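Side-chain contact in cyclodipeptide synthase, BtCDPS (Bacillus thermoamylovorans, PDB 6ZTU), which probably links two aminoacyl groups, as other cyclodipeptide synthases do with those carried by aminoacyl-tRNAs, to form a cyclic dipeptide: residues I33-S38 / V174-A179. Numbering follows the deposited sequence.
With 0RE ((2S)-hexane-1,2-diol), chain B.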
# COMPACT_ATOMS: atom_id res chain seq x y z
N ILE A 33 3.41 3.82 -0.65
CA ILE A 33 3.39 5.06 -1.43
C ILE A 33 2.46 4.83 -2.61
O ILE A 33 2.76 4.01 -3.49
CB ILE A 33 4.79 5.47 -1.90
CG1 ILE A 33 5.79 5.46 -0.74
CG2 ILE A 33 4.74 6.83 -2.60
CD1 ILE A 33 5.40 6.34 0.43
N SER A 34 1.34 5.53 -2.62
CA SER A 34 0.29 5.30 -3.61
C SER A 34 0.57 6.11 -4.87
O SER A 34 0.89 7.30 -4.77
CB SER A 34 -1.07 5.67 -3.02
OG SER A 34 -2.11 5.11 -3.79
N PRO A 35 0.46 5.52 -6.06
CA PRO A 35 0.74 6.26 -7.29
C PRO A 35 -0.43 7.15 -7.70
O PRO A 35 -1.60 6.85 -7.46
CB PRO A 35 0.96 5.15 -8.32
CG PRO A 35 0.06 4.04 -7.85
CD PRO A 35 0.15 4.10 -6.33
N PHE A 36 -0.08 8.28 -8.34
CA PHE A 36 -1.06 9.24 -8.86
C PHE A 36 -1.93 9.78 -7.73
O PHE A 36 -3.15 9.95 -7.86
CB PHE A 36 -1.90 8.61 -9.97
CG PHE A 36 -1.09 7.78 -10.91
CD1 PHE A 36 -0.04 8.34 -11.61
CD2 PHE A 36 -1.35 6.43 -11.07
CE1 PHE A 36 0.73 7.58 -12.47
CE2 PHE A 36 -0.58 5.66 -11.93
CZ PHE A 36 0.46 6.24 -12.62
N ASN A 37 -1.29 10.07 -6.61
CA ASN A 37 -1.94 10.57 -5.41
C ASN A 37 -1.16 11.79 -4.95
O ASN A 37 0.01 11.66 -4.58
CB ASN A 37 -1.99 9.49 -4.32
CG ASN A 37 -2.71 9.94 -3.07
OD1 ASN A 37 -2.67 11.11 -2.70
ND2 ASN A 37 -3.37 9.01 -2.40
N SER A 38 -1.80 12.96 -4.96
CA SER A 38 -1.09 14.21 -4.69
C SER A 38 -0.52 14.27 -3.29
O SER A 38 0.39 15.08 -3.04
CB SER A 38 -2.02 15.40 -4.92
OG SER A 38 -3.33 15.12 -4.45
N VAL A 174 -9.12 -3.80 -10.45
CA VAL A 174 -8.97 -4.67 -9.28
C VAL A 174 -7.72 -5.54 -9.42
O VAL A 174 -7.24 -6.10 -8.42
CB VAL A 174 -10.25 -5.50 -9.04
CG1 VAL A 174 -10.29 -6.73 -9.92
CG2 VAL A 174 -10.38 -5.88 -7.55
N LYS A 175 -7.16 -5.67 -10.62
CA LYS A 175 -5.89 -6.37 -10.75
C LYS A 175 -4.80 -5.69 -9.93
O LYS A 175 -3.91 -6.36 -9.39
CB LYS A 175 -5.49 -6.47 -12.22
CG LYS A 175 -6.39 -7.42 -12.99
CD LYS A 175 -6.17 -7.33 -14.48
CE LYS A 175 -7.19 -8.19 -15.21
NZ LYS A 175 -7.21 -9.56 -14.63
N TYR A 176 -4.86 -4.36 -9.83
CA TYR A 176 -3.97 -3.61 -8.94
C TYR A 176 -4.19 -4.00 -7.48
O TYR A 176 -3.23 -4.26 -6.74
CB TYR A 176 -4.21 -2.11 -9.15
CG TYR A 176 -3.41 -1.20 -8.25
CD1 TYR A 176 -2.16 -0.75 -8.62
CD2 TYR A 176 -3.93 -0.77 -7.04
CE1 TYR A 176 -1.42 0.07 -7.79
CE2 TYR A 176 -3.21 0.05 -6.22
CZ TYR A 176 -1.95 0.47 -6.60
OH TYR A 176 -1.24 1.30 -5.78
N VAL A 177 -5.45 -4.01 -7.06
CA VAL A 177 -5.79 -4.36 -5.68
C VAL A 177 -5.27 -5.74 -5.33
O VAL A 177 -4.63 -5.96 -4.29
CB VAL A 177 -7.32 -4.28 -5.48
CG1 VAL A 177 -7.72 -4.82 -4.11
CG2 VAL A 177 -7.80 -2.85 -5.64
N LEU A 178 -5.53 -6.72 -6.21
CA LEU A 178 -5.14 -8.09 -5.89
C LEU A 178 -3.62 -8.23 -5.83
O LEU A 178 -3.11 -8.99 -5.00
CB LEU A 178 -5.74 -9.06 -6.91
CG LEU A 178 -7.27 -9.01 -7.01
CD1 LEU A 178 -7.80 -10.00 -8.05
CD2 LEU A 178 -7.94 -9.26 -5.66
N ALA A 179 -2.89 -7.49 -6.67
CA ALA A 179 -1.43 -7.57 -6.67
C ALA A 179 -0.80 -6.92 -5.44
O ALA A 179 0.27 -7.35 -5.01
CB ALA A 179 -0.87 -6.91 -7.94
O01 0RE B . -2.66 1.05 -1.22
C02 0RE B . -1.99 2.11 -0.61
C03 0RE B . -0.73 1.58 0.06
O04 0RE B . -1.06 0.97 1.28
C05 0RE B . -0.07 0.57 -0.88
C06 0RE B . 0.31 1.25 -2.19
C07 0RE B . 0.83 0.18 -3.15
C08 0RE B . 2.30 0.47 -3.35
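The hydroxyl end of Y176 meets the pyrrolidine ring of P35. Y176 OH lies 3.2 Å from P35 CD and 3.7 Å from P35 CG. The two side chains approach from opposite directions. P35 CD comes at the hydroxyl end of the ring obliquely. Behind the hydroxyl, P35 CD also makes an apolar contact with Y176 CZ at 4.2 Å.

The tight part is this one small patch. The backbones stay far apart, with 11.1 Å between P35 CA and Y176 CA. The tyrosine spans that gap at full length. Its CG is anti to the backbone N (chi1 177°), which sends the ring away from its helix toward the loop. S34 marks the looser margin, with its OG 4.4 Å from Y176 OH. Beyond P35 the loop turns outward. F36 and N37 are partly exposed and S38 is exposed, and none of them touches the helix segment. F36 instead packs one ring face on P35 CB, on the flank of the proline.

The bound hexanediol fits beside the touching pair. Its C07 is 3.5 Å from Y176 OH, and its C08 is 3.6 Å from I33 O. Loop and helix thus both line the pocket around its alkyl chain, while E180, one turn further along the helix, is hydrogen-bonded to the diol through OE1.

The loop leaves strand 28-32, inside the parallel part of a Rossmann-like sheet, and leads to helix 42-55. R154 of helix 137-157 hydrogen-bonds to P35 O, and E89 of helix 79-103 to F36 N. Y176 comes from helix 167-191, and F113, just after strand 110-112, packs edge-to-face with its ring.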